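Local coordinates for hypothetical protein Atu1540 (Agrobacterium tumefaciens str. C58, PDB 2HWJ) that is of unknown function but may be a nuclease of the ParB-like family, at residues V24-V29 against L131-F136; E30-E35 against H69-A74; S138-L143 against G160-L165. All coordinates share one frame; numbering follows the deposited sequence.

Contact 1. Residues V24-V29 against L131-F136; sequences VGFREV and LEDDPF
Phe26 and Asp133 meet ring against carboxylate. Asp133 CB stands over the centre of the Phe26 ring, 3.5 Å from its centroid and only 8° off the normal, while the plane of the carboxylate lies 10° from that of the ring, so the two flat groups are stacked. CG of Asp133 is anti to its own backbone N, a setting that carries OD1 beyond the ring to the start of helix 26-37. There Phe26 N donates to Asp133 OD1 at 2.8 Å in a nearly straight bond, 173° at the hydrogen, reaching the oxygen from above the carboxylate plane. At the far edge of the ring, Phe26 CZ lies 3.6 Å from Leu131 O, close to the ring plane.

Behind this pair is the tightly packed, buried part. Val24 and Asp133 form a parallel beta bridge, in which Val24 N donates to Glu132 O at 2.9 Å; the return bond from Asp134 N to Val24 O is modelled so short that its length is doubtful. Val24 CG2 rests 4.1 Å from Leu131 CB, the two side chains crossing almost at right angles, and helix 69-77 covers the same valine with His69, His70 and Leu73.

The other side is looser. Phe26 and Asp133 are only partly buried, Lys77 makes a cation-pi contact with the ring, and a water bridges Arg27 N, from which it accepts at 3.0 Å, and Asp133 OD1, to which it donates, while the exposed arginine side chain turns off toward Phe178. Asp134, at the N-cap of helix 135-146, is paired with Arg166. Two aspartates thus stand by the starts of two helices, Asp133 serving the helix of the opposite segment, where the helix dipoles would probably favour their negative charge.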
loop_
_atom_site.group_PDB
_atom_site.type_symbol
_atom_site.label_atom_id
_atom_site.label_comp_id
_atom_site.label_asym_id
_atom_site.label_seq_id
_atom_site.Cartn_x
_atom_site.Cartn_y
_atom_site.Cartn_z
ATOM N N VAL A 24 -11.029 -14.109 -18.191
ATOM C CA VAL A 24 -11.626 -14.432 -16.905
ATOM C C VAL A 24 -11.857 -15.938 -16.915
ATOM O O VAL A 24 -11.693 -16.601 -17.953
ATOM C CB VAL A 24 -13.006 -13.775 -16.720
ATOM C CG1 VAL A 24 -12.910 -12.280 -16.512
ATOM C CG2 VAL A 24 -13.950 -14.092 -17.960
ATOM N N GLY A 25 -12.258 -16.491 -15.777
ATOM C CA GLY A 25 -12.469 -17.917 -15.637
ATOM C C GLY A 25 -13.951 -18.101 -15.790
ATOM O O GLY A 25 -14.733 -17.667 -14.962
ATOM N N PHE A 26 -14.357 -18.746 -16.873
ATOM C CA PHE A 26 -15.735 -18.858 -17.196
ATOM C C PHE A 26 -16.398 -19.675 -16.160
ATOM O O PHE A 26 -17.582 -19.470 -15.924
ATOM C CB PHE A 26 -15.876 -19.528 -18.531
ATOM C CG PHE A 26 -15.766 -18.591 -19.667
ATOM C CD1 PHE A 26 -16.168 -18.982 -20.938
ATOM C CD2 PHE A 26 -15.231 -17.295 -19.470
ATOM C CE1 PHE A 26 -16.043 -18.090 -21.995
ATOM C CE2 PHE A 26 -15.104 -16.386 -20.518
ATOM C CZ PHE A 26 -15.502 -16.753 -21.768
ATOM N N ARG A 27 -15.677 -20.607 -15.529
ATOM C CA ARG A 27 -16.322 -21.382 -14.461
ATOM C C ARG A 27 -16.843 -20.446 -13.352
ATOM O O ARG A 27 -17.931 -20.659 -12.834
ATOM C CB ARG A 27 -15.390 -22.453 -13.866
ATOM C CG ARG A 27 -16.012 -23.822 -13.790
ATOM C CD ARG A 27 -15.253 -24.790 -12.891
ATOM N NE ARG A 27 -15.435 -24.454 -11.479
ATOM C CZ ARG A 27 -15.971 -25.267 -10.554
ATOM N NH1 ARG A 27 -16.390 -26.495 -10.904
ATOM N NH2 ARG A 27 -16.083 -24.838 -9.279
ATOM N N GLU A 28 -16.036 -19.428 -12.984
ATOM C CA GLU A 28 -16.378 -18.476 -11.939
ATOM C C GLU A 28 -17.598 -17.693 -12.469
ATOM O O GLU A 28 -18.640 -17.621 -11.771
ATOM C CB GLU A 28 -15.170 -17.570 -11.612
ATOM C CG GLU A 28 -15.253 -16.702 -10.271
ATOM C CD GLU A 28 -13.808 -16.366 -9.576
ATOM O OE1 GLU A 28 -12.768 -16.276 -10.314
ATOM O OE2 GLU A 28 -13.691 -16.158 -8.322
ATOM N N VAL A 29 -17.488 -17.172 -13.719
ATOM C CA VAL A 29 -18.630 -16.539 -14.391
ATOM C C VAL A 29 -19.909 -17.382 -14.182
ATOM O O VAL A 29 -20.848 -16.907 -13.515
ATOM C CB VAL A 29 -18.389 -16.307 -15.883
ATOM C CG1 VAL A 29 -19.657 -15.833 -16.603
ATOM C CG2 VAL A 29 -17.316 -15.328 -16.054
ATOM N N LEU A 131 -14.368 -11.158 -23.519
ATOM C CA LEU A 131 -13.439 -11.822 -22.641
ATOM C C LEU A 131 -13.192 -13.273 -23.041
ATOM O O LEU A 131 -14.096 -13.944 -23.443
ATOM C CB LEU A 131 -13.965 -11.711 -21.244
ATOM C CG LEU A 131 -13.851 -10.214 -20.917
ATOM C CD1 LEU A 131 -14.446 -9.857 -19.567
ATOM C CD2 LEU A 131 -12.354 -9.804 -20.940
ATOM N N GLU A 132 -11.927 -13.701 -22.962
ATOM C CA GLU A 132 -11.435 -15.063 -23.165
ATOM C C GLU A 132 -11.518 -15.858 -21.879
ATOM O O GLU A 132 -11.501 -15.281 -20.777
ATOM C CB GLU A 132 -9.973 -15.017 -23.542
ATOM C CG GLU A 132 -9.754 -14.550 -24.909
ATOM C CD GLU A 132 -8.257 -14.418 -25.291
ATOM O OE1 GLU A 132 -7.953 -13.661 -26.279
ATOM O OE2 GLU A 132 -7.393 -15.080 -24.641
ATOM N N ASP A 133 -11.547 -17.188 -21.990
ATOM C CA ASP A 133 -11.745 -18.017 -20.797
ATOM C C ASP A 133 -10.404 -18.412 -20.350
ATOM O O ASP A 133 -9.738 -19.117 -21.110
ATOM C CB ASP A 133 -12.582 -19.240 -21.121
ATOM C CG ASP A 133 -12.751 -20.222 -19.927
ATOM O OD1 ASP A 133 -12.620 -19.891 -18.714
ATOM O OD2 ASP A 133 -13.066 -21.397 -20.212
ATOM N N ASP A 134 -9.975 -17.962 -19.155
ATOM C CA ASP A 134 -8.760 -18.548 -18.600
ATOM C C ASP A 134 -9.054 -19.635 -17.519
ATOM O O ASP A 134 -9.370 -19.363 -16.378
ATOM C CB ASP A 134 -7.690 -17.530 -18.269
ATOM C CG ASP A 134 -6.466 -18.138 -17.488
ATOM O OD1 ASP A 134 -6.381 -19.407 -17.373
ATOM O OD2 ASP A 134 -5.575 -17.346 -16.963
ATOM N N PRO A 135 -8.967 -20.910 -17.915
ATOM C CA PRO A 135 -9.399 -21.936 -16.951
ATOM C C PRO A 135 -8.501 -21.966 -15.735
ATOM O O PRO A 135 -8.959 -22.322 -14.652
ATOM C CB PRO A 135 -9.330 -23.270 -17.746
ATOM C CG PRO A 135 -8.374 -22.961 -18.954
ATOM C CD PRO A 135 -8.550 -21.458 -19.234
ATOM N N PHE A 136 -7.243 -21.572 -15.845
ATOM C CA PHE A 136 -6.467 -21.478 -14.571
ATOM C C PHE A 136 -6.919 -20.336 -13.714
ATOM O O PHE A 136 -6.804 -20.415 -12.471
ATOM C CB PHE A 136 -4.946 -21.529 -14.757
ATOM C CG PHE A 136 -4.502 -22.855 -15.256
ATOM C CD1 PHE A 136 -4.434 -23.104 -16.646
ATOM C CD2 PHE A 136 -4.307 -23.927 -14.361
ATOM C CE1 PHE A 136 -4.112 -24.363 -17.131
ATOM C CE2 PHE A 136 -3.976 -25.219 -14.847
ATOM C CZ PHE A 136 -3.866 -25.423 -16.241
HETATM O O HOH W 1 -12.942 -21.264 -16.695
#

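Contact 2. Residues E30-E35 against H69-A74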
loop_
_atom_site.group_PDB
_atom_site.type_symbol
_atom_site.label_atom_id
_atom_site.label_comp_id
_atom_site.label_asym_id
_atom_site.label_seq_id
_atom_site.Cartn_x
_atom_site.Cartn_y
_atom_site.Cartn_z
ATOM N N GLU A 30 -19.937 -18.620 -14.687
ATOM C CA GLU A 30 -21.120 -19.525 -14.535
ATOM C C GLU A 30 -21.646 -19.679 -13.087
ATOM O O GLU A 30 -22.878 -19.616 -12.853
ATOM C CB GLU A 30 -20.871 -20.901 -15.166
ATOM C CG GLU A 30 -20.641 -20.901 -16.682
ATOM C CD GLU A 30 -21.801 -20.293 -17.484
ATOM O OE1 GLU A 30 -21.562 -19.286 -18.252
ATOM O OE2 GLU A 30 -22.948 -20.812 -17.352
ATOM N N LEU A 31 -20.745 -19.860 -12.113
ATOM C CA LEU A 31 -21.183 -19.824 -10.700
ATOM C C LEU A 31 -21.902 -18.509 -10.376
ATOM O O LEU A 31 -23.059 -18.550 -9.961
ATOM C CB LEU A 31 -20.058 -20.123 -9.710
ATOM C CG LEU A 31 -19.572 -21.581 -9.867
ATOM C CD1 LEU A 31 -18.432 -21.860 -8.889
ATOM C CD2 LEU A 31 -20.705 -22.659 -9.757
ATOM N N LYS A 32 -21.262 -17.347 -10.619
ATOM C CA LYS A 32 -21.986 -16.073 -10.472
ATOM C C LYS A 32 -23.342 -16.123 -11.180
ATOM O O LYS A 32 -24.345 -15.843 -10.538
ATOM C CB LYS A 32 -21.154 -14.874 -10.861
ATOM C CG LYS A 32 -20.238 -14.346 -9.738
ATOM C CD LYS A 32 -18.996 -13.794 -10.410
ATOM C CE LYS A 32 -18.044 -13.037 -9.517
ATOM N NZ LYS A 32 -18.103 -13.380 -8.074
ATOM N N ARG A 33 -23.412 -16.546 -12.444
ATOM C CA ARG A 33 -24.691 -16.563 -13.098
ATOM C C ARG A 33 -25.731 -17.451 -12.365
ATOM O O ARG A 33 -26.935 -17.176 -12.430
ATOM C CB ARG A 33 -24.557 -17.137 -14.471
ATOM C CG ARG A 33 -23.575 -16.546 -15.409
ATOM C CD ARG A 33 -24.371 -16.464 -16.666
ATOM N NE ARG A 33 -24.057 -17.343 -17.763
ATOM C CZ ARG A 33 -24.993 -17.721 -18.643
ATOM N NH1 ARG A 33 -26.247 -17.334 -18.498
ATOM N NH2 ARG A 33 -24.700 -18.487 -19.667
ATOM N N LYS A 34 -25.316 -18.560 -11.731
ATOM C CA LYS A 34 -26.302 -19.361 -10.984
ATOM C C LYS A 34 -26.812 -18.543 -9.842
ATOM O O LYS A 34 -28.015 -18.420 -9.702
ATOM C CB LYS A 34 -25.774 -20.702 -10.419
ATOM C CG LYS A 34 -25.949 -21.987 -11.296
ATOM C CD LYS A 34 -27.333 -22.707 -11.280
ATOM C CE LYS A 34 -27.582 -23.599 -10.038
ATOM N NZ LYS A 34 -26.349 -24.151 -9.389
ATOM N N GLU A 35 -25.896 -17.995 -9.037
ATOM C CA GLU A 35 -26.274 -17.312 -7.788
ATOM C C GLU A 35 -27.376 -16.323 -8.157
ATOM O O GLU A 35 -28.476 -16.357 -7.585
ATOM C CB GLU A 35 -25.077 -16.607 -7.078
ATOM C CG GLU A 35 -24.397 -17.345 -5.832
ATOM C CD GLU A 35 -23.208 -16.495 -5.130
ATOM O OE1 GLU A 35 -23.394 -16.043 -3.968
ATOM O OE2 GLU A 35 -22.093 -16.245 -5.724
ATOM N N HIS A 69 -14.692 -7.980 -13.415
ATOM C CA HIS A 69 -15.067 -8.581 -14.745
ATOM C C HIS A 69 -15.952 -9.864 -14.686
ATOM O O HIS A 69 -16.825 -10.052 -15.518
ATOM C CB HIS A 69 -13.843 -8.770 -15.611
ATOM C CG HIS A 69 -13.163 -7.474 -15.948
ATOM N ND1 HIS A 69 -13.034 -7.001 -17.239
ATOM C CD2 HIS A 69 -12.589 -6.536 -15.155
ATOM C CE1 HIS A 69 -12.400 -5.839 -17.227
ATOM N NE2 HIS A 69 -12.129 -5.532 -15.975
ATOM N N HIS A 70 -15.729 -10.729 -13.708
ATOM C CA HIS A 70 -16.424 -11.982 -13.707
ATOM C C HIS A 70 -17.879 -11.620 -13.557
ATOM O O HIS A 70 -18.729 -12.014 -14.318
ATOM C CB HIS A 70 -15.891 -12.836 -12.554
ATOM C CG HIS A 70 -14.483 -13.313 -12.772
ATOM N ND1 HIS A 70 -14.182 -14.476 -13.462
ATOM C CD2 HIS A 70 -13.291 -12.744 -12.481
ATOM C CE1 HIS A 70 -12.872 -14.620 -13.552
ATOM N NE2 HIS A 70 -12.307 -13.579 -12.975
ATOM N N LEU A 71 -18.142 -10.715 -12.646
ATOM C CA LEU A 71 -19.489 -10.384 -12.262
ATOM C C LEU A 71 -20.105 -9.688 -13.404
ATOM O O LEU A 71 -21.246 -10.010 -13.777
ATOM C CB LEU A 71 -19.472 -9.473 -11.063
ATOM C CG LEU A 71 -20.904 -9.038 -10.810
ATOM C CD1 LEU A 71 -21.746 -10.252 -10.458
ATOM C CD2 LEU A 71 -21.043 -7.937 -9.776
ATOM N N VAL A 72 -19.374 -8.770 -14.015
ATOM C CA VAL A 72 -20.000 -8.087 -15.145
ATOM C C VAL A 72 -20.312 -8.995 -16.360
ATOM O O VAL A 72 -21.421 -8.891 -16.959
ATOM C CB VAL A 72 -19.284 -6.772 -15.549
ATOM C CG1 VAL A 72 -19.918 -6.179 -16.751
ATOM C CG2 VAL A 72 -19.342 -5.734 -14.400
ATOM N N LEU A 73 -19.418 -9.922 -16.707
ATOM C CA LEU A 73 -19.790 -10.867 -17.758
ATOM C C LEU A 73 -20.988 -11.722 -17.299
ATOM O O LEU A 73 -21.903 -12.012 -18.088
ATOM C CB LEU A 73 -18.608 -11.700 -18.144
ATOM C CG LEU A 73 -18.647 -12.730 -19.276
ATOM C CD1 LEU A 73 -19.072 -12.099 -20.608
ATOM C CD2 LEU A 73 -17.299 -13.440 -19.399
ATOM N N ALA A 74 -20.996 -12.103 -16.020
ATOM C CA ALA A 74 -22.090 -12.943 -15.545
ATOM C C ALA A 74 -23.398 -12.196 -15.840
ATOM O O ALA A 74 -24.370 -12.781 -16.392
ATOM C CB ALA A 74 -21.980 -13.234 -14.065
#
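Ala74 is met by Lys32 and Arg33 together. Its CB lies 3.7 Å from Lys32 CB, and Arg33 CG comes within 3.9 Å of the same methyl from the neighbouring position on the helix. The chains approach most closely here, with the CA atoms of Arg33 and Ala74 5.1 Å apart. Farther along, Lys32 bends at chi2 (147°), which lays CD and CE over the preceding turn of helix 69-77: Lys32 CE is 3.7 Å from His70 CB and 4.1 Å from Leu71 CB. The bend at chi4 only turns NZ. This is mostly aliphatic packing, which also runs against backbone atoms such as Ala74 O, and the charged nitrogen of the lysine touches neither histidine nor leucine.

In the second shell, Arg33 is steered by acids. Its NE donates to Glu30 OE1 one turn earlier at 3.2 Å, a salt bridge that meets the carboxylate 40° out of its plane, and NH1 pairs with Glu78 just beyond helix 69-77, tying the two helices ionically at that end. The His70 ring leads away from this interface toward Val24 and Glu28, and Leu73 packs on Phe26 and Val29, so the same helix continues onto the start of helix 26-37. Tyr5 of the second subunit closes over Lys32 and Leu71.

The segment axes pass 8.5 Å apart at -57°, and Lys32 lies along the i, i+4 pair His70 and Ala74. This is close helix-helix packing, consistent with the small Ala74 at the closest CA pair, with an i, i+3 salt bridge at its border.

Contact 3. Residues S138-L143 against G160-L165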
loop_
_atom_site.group_PDB
_atom_site.type_symbol
_atom_site.label_atom_id
_atom_site.label_comp_id
_atom_site.label_asym_id
_atom_site.label_seq_id
_atom_site.Cartn_x
_atom_site.Cartn_y
_atom_site.Cartn_z
ATOM N N SER A 138 -9.951 -19.837 -13.146
ATOM C CA SER A 138 -11.063 -20.400 -12.355
ATOM C C SER A 138 -10.531 -21.284 -11.281
ATOM O O SER A 138 -11.043 -21.330 -10.151
ATOM C CB SER A 138 -11.946 -21.262 -13.184
ATOM O OG SER A 138 -12.615 -20.520 -14.148
ATOM N N LEU A 139 -9.515 -22.042 -11.654
ATOM C CA LEU A 139 -8.876 -22.913 -10.693
ATOM C C LEU A 139 -8.305 -22.083 -9.540
ATOM O O LEU A 139 -8.614 -22.382 -8.401
ATOM C CB LEU A 139 -7.772 -23.738 -11.347
ATOM C CG LEU A 139 -7.228 -24.815 -10.400
ATOM C CD1 LEU A 139 -8.274 -25.889 -10.044
ATOM C CD2 LEU A 139 -5.982 -25.439 -10.911
ATOM N N ALA A 140 -7.512 -21.038 -9.851
ATOM C CA ALA A 140 -6.977 -20.171 -8.849
ATOM C C ALA A 140 -8.116 -19.552 -7.982
ATOM O O ALA A 140 -7.999 -19.462 -6.769
ATOM C CB ALA A 140 -6.099 -19.136 -9.463
ATOM N N GLY A 141 -9.243 -19.187 -8.569
ATOM C CA GLY A 141 -10.384 -18.657 -7.744
ATOM C C GLY A 141 -10.827 -19.719 -6.758
ATOM O O GLY A 141 -10.970 -19.455 -5.548
ATOM N N ALA A 142 -10.974 -20.950 -7.242
ATOM C CA ALA A 142 -11.679 -21.956 -6.485
ATOM C C ALA A 142 -10.762 -22.321 -5.372
ATOM O O ALA A 142 -11.233 -22.573 -4.253
ATOM C CB ALA A 142 -11.945 -23.120 -7.314
ATOM N N LEU A 143 -9.457 -22.278 -5.663
ATOM C CA LEU A 143 -8.398 -22.590 -4.714
ATOM C C LEU A 143 -8.514 -21.695 -3.533
ATOM O O LEU A 143 -8.390 -22.140 -2.387
ATOM C CB LEU A 143 -7.053 -22.259 -5.305
ATOM C CG LEU A 143 -5.746 -22.993 -5.051
ATOM C CD1 LEU A 143 -4.581 -22.028 -5.255
ATOM C CD2 LEU A 143 -5.666 -23.592 -3.725
ATOM N N GLY A 160 -1.639 -14.391 -10.338
ATOM C CA GLY A 160 -0.345 -14.925 -9.886
ATOM C C GLY A 160 -0.398 -16.391 -9.550
ATOM O O GLY A 160 0.450 -17.183 -9.968
ATOM N N TRP A 161 -1.448 -16.765 -8.844
ATOM C CA TRP A 161 -1.721 -18.169 -8.543
ATOM C C TRP A 161 -2.058 -18.964 -9.805
ATOM O O TRP A 161 -1.570 -20.101 -9.979
ATOM C CB TRP A 161 -2.822 -18.286 -7.490
ATOM C CG TRP A 161 -2.248 -17.991 -6.123
ATOM C CD1 TRP A 161 -2.150 -16.770 -5.511
ATOM C CD2 TRP A 161 -1.592 -18.916 -5.266
ATOM N NE1 TRP A 161 -1.517 -16.895 -4.330
ATOM C CE2 TRP A 161 -1.154 -18.196 -4.146
ATOM C CE3 TRP A 161 -1.359 -20.310 -5.326
ATOM C CZ2 TRP A 161 -0.516 -18.799 -3.076
ATOM C CZ3 TRP A 161 -0.706 -20.920 -4.264
ATOM C CH2 TRP A 161 -0.298 -20.155 -3.141
ATOM N N ALA A 162 -2.853 -18.368 -10.692
ATOM C CA ALA A 162 -3.153 -19.041 -11.933
ATOM C C ALA A 162 -1.883 -19.282 -12.766
ATOM O O ALA A 162 -1.710 -20.333 -13.323
ATOM C CB ALA A 162 -4.197 -18.274 -12.728
ATOM N N ASP A 163 -0.975 -18.323 -12.834
ATOM C CA ASP A 163 0.220 -18.593 -13.560
ATOM C C ASP A 163 1.057 -19.737 -12.879
ATOM O O ASP A 163 1.549 -20.652 -13.525
ATOM C CB ASP A 163 0.983 -17.291 -13.818
ATOM C CG ASP A 163 2.476 -17.549 -14.149
ATOM O OD1 ASP A 163 2.754 -18.366 -15.092
ATOM O OD2 ASP A 163 3.394 -16.975 -13.482
ATOM N N PHE A 164 1.167 -19.732 -11.563
ATOM C CA PHE A 164 1.855 -20.809 -10.863
ATOM C C PHE A 164 1.225 -22.163 -11.260
ATOM O O PHE A 164 1.916 -23.046 -11.737
ATOM C CB PHE A 164 1.742 -20.515 -9.372
ATOM C CG PHE A 164 2.270 -21.600 -8.459
ATOM C CD1 PHE A 164 3.618 -21.752 -8.244
ATOM C CD2 PHE A 164 1.399 -22.406 -7.735
ATOM C CE1 PHE A 164 4.091 -22.699 -7.375
ATOM C CE2 PHE A 164 1.896 -23.370 -6.863
ATOM C CZ PHE A 164 3.227 -23.504 -6.703
ATOM N N LEU A 165 -0.097 -22.299 -11.145
ATOM C CA LEU A 165 -0.696 -23.563 -11.380
ATOM C C LEU A 165 -0.509 -23.929 -12.846
ATOM O O LEU A 165 -0.464 -25.161 -13.178
ATOM C CB LEU A 165 -2.154 -23.585 -11.001
ATOM C CG LEU A 165 -2.452 -23.149 -9.564
ATOM C CD1 LEU A 165 -3.826 -22.584 -9.482
ATOM C CD2 LEU A 165 -2.214 -24.250 -8.493
#
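Leu139 O, on the turn that receives Leu165, is held by two backbone donors of its own helix, Leu143 N at 2.9 Å and, more weakly, Ala142 N. Across the two segments the contacts are apolar. Leu165 CD1 is the central group: it lies 3.9 Å from Leu139 CD2, 4.1 Å from Ala140 CB and 4.3 Å from Leu143 CD1, and Phe136 also touches this leucine.

Ala140 fills the next place. Its CB is 3.9 Å from Trp161 CB and equally far from Ala162 CB, and it presses on the helix backbone, 3.6 Å from Ala162 N. Consistent with the small Ala140 and Ala162, the segment axes pass 8.3 Å apart at an angle of 114°. Trp161 has CG anti to its carbonyl carbon (chi1 -78°), which brings CE3 within 3.7 Å of Leu143 CD1, the two side chains crossing nearly at right angles. The indole is fixed further by a stack with Tyr149 and by NE1 bonding to Pro198 O; Tyr149 OH in turn bonds to Ala140 O.

Phe136, Leu139, Ala140 and Leu143 form an i, i+3, i+4, i+7 diamond around Leu165, a buried knobs-into-holes contact between helices 135-146 and 157-166.

How the contacts relate
Contact 3 is the most buried of the three, all six touching residues lying inside, and is apolar throughout. Contact 2 is also helix against helix, but its lysine and arginine use their carbon chains inward and their charges at the border. Contact 1 differs from both: a parallel strand pair with backbone and carboxylate bonds, half of its residues buried. It shares helix 26-37 with contact 2, and His70 and Leu73 of that contact also lie on Val24 of the preceding strand; with contact 3 it shares helix 135-146, where Ser138 OG takes a weak bond from Arg27 N. Contacts 2 and 3, with centres about 17 Å apart, do not touch; contact 1 bridges them.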